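Local coordinates for protein putative short-chain dehydrogenase/reductase (Burkholderia xenovorans, PDB 5K9Z) that probably oxidises or reduces alcohol and carbonyl groups with NAD or NADP, as a member of the short-chain dehydrogenase/reductase family, at residues C[176-190]-C[235-249]. Numbering follows the deposited sequence.
Sequences ASELAPRGVRVNAVA and LASDDARHVNAHTLV
Arg185 reaches from its strand to the end of helix 225-236, where NH1 and NH2 both take the single carbonyl oxygen of Leu235, each at 2.9 Å and within the guanidinium plane. NH1 also bonds Val243 O, near that plane, and these two acceptors fix the group's rotation; Ala240 O only lies over one face, unbonded. Val243 O has a second donor, Asn187 ND2, which comes from above the carbonyl plane. The other end of that amide, Asn187 OD1, takes His246 N on a lone pair at 2.8 Å; with CG beside its own backbone N (chi1 -70°), the side chain bridges the turn 240-243 and His246, just ahead of strand 247-250. Asn244 OD1 accepts Val186 N, nearly in line with its C=O bond (C=O...N 165°). Beyond these amides Leu235 CD1 packs on Val189 CG1 at 3.6 Å, in the buried part between helix 225-236 and the sheet. Water 1 joins Asn244 ND2 to Ala176 O and Val184 O. The solvent side holds Ala180, Arg241 and His246; at another margin water 2 donates to Ala236 O and Asp238 OD1, taking only a weak bond from Arg185 NH2. From Ala188 onward, parallel bridges pair 184-191 with 247-250, the last strand of the seven-stranded Rossmann-type sheet of this family.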
# COMPACT_ATOMS: atom_id res chain seq x y z
N ALA C 176 9.85 -12.39 -10.85
CA ALA C 176 10.49 -11.37 -11.67
C ALA C 176 11.97 -11.25 -11.33
O ALA C 176 12.80 -11.09 -12.24
CB ALA C 176 9.78 -10.01 -11.49
N SER C 177 12.33 -11.36 -10.05
CA SER C 177 13.73 -11.21 -9.68
C SER C 177 14.58 -12.35 -10.23
O SER C 177 15.77 -12.15 -10.51
CB SER C 177 13.89 -11.13 -8.16
OG SER C 177 13.70 -12.39 -7.54
N GLU C 178 13.99 -13.55 -10.39
CA GLU C 178 14.73 -14.61 -11.06
C GLU C 178 14.76 -14.42 -12.57
O GLU C 178 15.82 -14.53 -13.20
CB GLU C 178 14.15 -16.00 -10.75
CG GLU C 178 14.94 -17.09 -11.53
CD GLU C 178 14.46 -18.52 -11.31
OE1 GLU C 178 13.72 -18.79 -10.34
OE2 GLU C 178 14.86 -19.39 -12.11
N LEU C 179 13.60 -14.13 -13.16
CA LEU C 179 13.47 -14.27 -14.61
C LEU C 179 13.90 -13.04 -15.40
O LEU C 179 14.13 -13.16 -16.61
CB LEU C 179 12.02 -14.62 -14.97
CG LEU C 179 11.57 -15.99 -14.45
CD1 LEU C 179 10.07 -16.13 -14.64
CD2 LEU C 179 12.35 -17.13 -15.12
N ALA C 180 14.01 -11.88 -14.77
CA ALA C 180 14.37 -10.67 -15.50
C ALA C 180 15.66 -10.80 -16.29
O ALA C 180 15.65 -10.49 -17.49
CB ALA C 180 14.41 -9.48 -14.53
N PRO C 181 16.79 -11.26 -15.73
CA PRO C 181 18.00 -11.39 -16.57
C PRO C 181 17.86 -12.41 -17.68
O PRO C 181 18.71 -12.44 -18.57
CB PRO C 181 19.10 -11.79 -15.57
CG PRO C 181 18.36 -12.27 -14.36
CD PRO C 181 17.06 -11.56 -14.31
N ARG C 182 16.84 -13.27 -17.64
CA ARG C 182 16.56 -14.21 -18.73
C ARG C 182 15.70 -13.59 -19.82
O ARG C 182 15.35 -14.28 -20.78
CB ARG C 182 15.87 -15.48 -18.20
CG ARG C 182 16.47 -16.07 -16.91
CD ARG C 182 17.83 -16.75 -17.13
NE ARG C 182 17.78 -17.85 -18.09
CZ ARG C 182 17.51 -19.12 -17.77
NH1 ARG C 182 17.25 -19.47 -16.51
NH2 ARG C 182 17.50 -20.06 -18.71
N GLY C 183 15.34 -12.31 -19.70
CA GLY C 183 14.52 -11.65 -20.69
C GLY C 183 13.02 -11.81 -20.52
O GLY C 183 12.27 -11.43 -21.43
N VAL C 184 12.55 -12.34 -19.39
CA VAL C 184 11.14 -12.66 -19.20
C VAL C 184 10.59 -11.75 -18.11
O VAL C 184 11.14 -11.69 -17.01
CB VAL C 184 10.93 -14.14 -18.82
CG1 VAL C 184 9.45 -14.44 -18.61
CG2 VAL C 184 11.51 -15.05 -19.90
N ARG C 185 9.49 -11.06 -18.42
CA ARG C 185 8.86 -10.14 -17.49
C ARG C 185 7.71 -10.82 -16.76
O ARG C 185 7.08 -11.73 -17.30
CB ARG C 185 8.33 -8.89 -18.19
CG ARG C 185 9.41 -7.99 -18.79
CD ARG C 185 8.78 -6.70 -19.32
NE ARG C 185 7.93 -6.96 -20.47
CZ ARG C 185 6.63 -6.73 -20.50
NH1 ARG C 185 6.00 -6.22 -19.45
NH2 ARG C 185 5.95 -7.00 -21.61
N VAL C 186 7.48 -10.40 -15.51
CA VAL C 186 6.38 -10.91 -14.69
C VAL C 186 5.68 -9.71 -14.05
O VAL C 186 6.32 -8.93 -13.34
CB VAL C 186 6.84 -11.89 -13.60
CG1 VAL C 186 5.62 -12.60 -12.95
CG2 VAL C 186 7.87 -12.92 -14.16
N ASN C 187 4.37 -9.59 -14.26
CA ASN C 187 3.59 -8.47 -13.76
C ASN C 187 2.22 -8.97 -13.30
O ASN C 187 1.84 -10.13 -13.52
CB ASN C 187 3.41 -7.37 -14.81
CG ASN C 187 4.71 -6.63 -15.11
OD1 ASN C 187 5.20 -5.87 -14.29
ND2 ASN C 187 5.24 -6.84 -16.31
N ALA C 188 1.47 -8.08 -12.66
CA ALA C 188 0.13 -8.41 -12.20
C ALA C 188 -0.78 -7.22 -12.45
O ALA C 188 -0.32 -6.08 -12.57
CB ALA C 188 0.14 -8.79 -10.72
N VAL C 189 -2.08 -7.49 -12.58
CA VAL C 189 -3.11 -6.46 -12.60
C VAL C 189 -4.02 -6.70 -11.41
O VAL C 189 -4.29 -7.85 -11.05
CB VAL C 189 -3.93 -6.43 -13.91
CG1 VAL C 189 -3.04 -6.08 -15.09
CG2 VAL C 189 -4.65 -7.76 -14.14
N ALA C 190 -4.48 -5.61 -10.79
CA ALA C 190 -5.30 -5.71 -9.58
C ALA C 190 -6.61 -4.97 -9.82
O ALA C 190 -6.71 -3.76 -9.55
CB ALA C 190 -4.55 -5.16 -8.37
N LEU C 235 0.32 -4.26 -20.54
CA LEU C 235 1.48 -4.88 -19.91
C LEU C 235 2.19 -5.87 -20.84
O LEU C 235 3.41 -6.05 -20.72
CB LEU C 235 1.09 -5.56 -18.60
CG LEU C 235 0.74 -4.66 -17.41
CD1 LEU C 235 0.27 -5.47 -16.23
CD2 LEU C 235 1.92 -3.79 -17.02
N ALA C 236 1.46 -6.52 -21.75
CA ALA C 236 2.10 -7.46 -22.67
C ALA C 236 2.75 -6.78 -23.86
O ALA C 236 3.58 -7.39 -24.55
CB ALA C 236 1.10 -8.50 -23.18
N SER C 237 2.40 -5.52 -24.12
CA SER C 237 2.84 -4.85 -25.33
C SER C 237 4.30 -4.41 -25.19
O SER C 237 4.86 -4.35 -24.09
CB SER C 237 1.96 -3.63 -25.62
OG SER C 237 2.21 -2.57 -24.69
N ASP C 238 4.93 -4.12 -26.32
CA ASP C 238 6.30 -3.63 -26.28
C ASP C 238 6.43 -2.29 -25.56
O ASP C 238 7.52 -1.98 -25.07
CB ASP C 238 6.86 -3.51 -27.70
CG ASP C 238 7.09 -4.87 -28.36
OD1 ASP C 238 7.26 -5.88 -27.63
OD2 ASP C 238 7.08 -4.93 -29.61
N ASP C 239 5.35 -1.49 -25.48
CA ASP C 239 5.40 -0.25 -24.69
C ASP C 239 5.80 -0.50 -23.24
O ASP C 239 6.34 0.39 -22.57
CB ASP C 239 4.04 0.48 -24.69
CG ASP C 239 3.72 1.19 -26.00
OD1 ASP C 239 4.65 1.46 -26.79
OD2 ASP C 239 2.52 1.50 -26.21
N ALA C 240 5.48 -1.69 -22.72
CA ALA C 240 5.69 -1.99 -21.31
C ALA C 240 6.95 -2.82 -21.09
O ALA C 240 7.06 -3.49 -20.05
CB ALA C 240 4.47 -2.72 -20.75
N ARG C 241 7.91 -2.75 -22.01
CA ARG C 241 9.05 -3.67 -21.92
C ARG C 241 9.94 -3.42 -20.71
O ARG C 241 10.74 -4.29 -20.37
CB ARG C 241 9.85 -3.64 -23.22
CG ARG C 241 10.48 -2.31 -23.61
CD ARG C 241 10.90 -2.36 -25.08
NE ARG C 241 11.58 -1.15 -25.49
CZ ARG C 241 10.98 -0.03 -25.87
NH1 ARG C 241 9.65 0.05 -25.89
NH2 ARG C 241 11.71 1.03 -26.22
N HIS C 242 9.82 -2.28 -20.02
CA HIS C 242 10.52 -2.07 -18.76
C HIS C 242 9.59 -1.94 -17.57
O HIS C 242 10.04 -1.57 -16.48
CB HIS C 242 11.44 -0.85 -18.88
CG HIS C 242 12.61 -1.09 -19.77
ND1 HIS C 242 12.62 -0.70 -21.09
CD2 HIS C 242 13.75 -1.77 -19.57
CE1 HIS C 242 13.75 -1.09 -21.65
NE2 HIS C 242 14.46 -1.74 -20.75
N VAL C 243 8.30 -2.26 -17.74
CA VAL C 243 7.40 -2.46 -16.61
C VAL C 243 7.54 -3.92 -16.18
O VAL C 243 7.25 -4.84 -16.96
CB VAL C 243 5.95 -2.11 -16.99
CG1 VAL C 243 4.99 -2.31 -15.78
CG2 VAL C 243 5.87 -0.66 -17.51
N ASN C 244 8.02 -4.12 -14.96
CA ASN C 244 8.33 -5.45 -14.48
C ASN C 244 8.06 -5.52 -12.99
O ASN C 244 8.33 -4.56 -12.27
CB ASN C 244 9.81 -5.82 -14.77
CG ASN C 244 10.03 -7.33 -14.72
OD1 ASN C 244 9.12 -8.09 -15.04
ND2 ASN C 244 11.22 -7.77 -14.30
N ALA C 245 7.53 -6.67 -12.54
CA ALA C 245 7.17 -6.91 -11.15
C ALA C 245 6.11 -5.95 -10.64
O ALA C 245 5.89 -5.84 -9.42
CB ALA C 245 8.39 -6.84 -10.23
N HIS C 246 5.41 -5.26 -11.53
CA HIS C 246 4.51 -4.19 -11.12
C HIS C 246 3.11 -4.73 -10.91
O HIS C 246 2.69 -5.70 -11.55
CB HIS C 246 4.47 -3.08 -12.18
CG HIS C 246 3.59 -1.91 -11.81
ND1 HIS C 246 3.76 -1.18 -10.66
CD2 HIS C 246 2.53 -1.37 -12.46
CE1 HIS C 246 2.84 -0.22 -10.61
NE2 HIS C 246 2.09 -0.31 -11.69
N THR C 247 2.37 -4.09 -10.01
CA THR C 247 0.95 -4.40 -9.82
C THR C 247 0.16 -3.22 -10.35
O THR C 247 0.09 -2.17 -9.70
CB THR C 247 0.62 -4.70 -8.37
OG1 THR C 247 1.37 -5.85 -7.95
CG2 THR C 247 -0.89 -5.01 -8.21
N LEU C 248 -0.41 -3.37 -11.53
CA LEU C 248 -1.18 -2.30 -12.14
C LEU C 248 -2.59 -2.34 -11.55
O LEU C 248 -3.36 -3.28 -11.82
CB LEU C 248 -1.19 -2.46 -13.65
CG LEU C 248 -2.04 -1.51 -14.48
CD1 LEU C 248 -1.83 -0.08 -14.05
CD2 LEU C 248 -1.69 -1.69 -15.95
N VAL C 249 -2.93 -1.35 -10.73
CA VAL C 249 -4.18 -1.33 -9.98
C VAL C 249 -5.24 -0.59 -10.80
O VAL C 249 -5.00 0.52 -11.29
CB VAL C 249 -4.00 -0.67 -8.60
CG1 VAL C 249 -5.34 -0.55 -7.86
CG2 VAL C 249 -2.95 -1.41 -7.77
O HOH W 1 11.19 -10.76 -14.62
O HOH W 2 6.40 -7.40 -24.99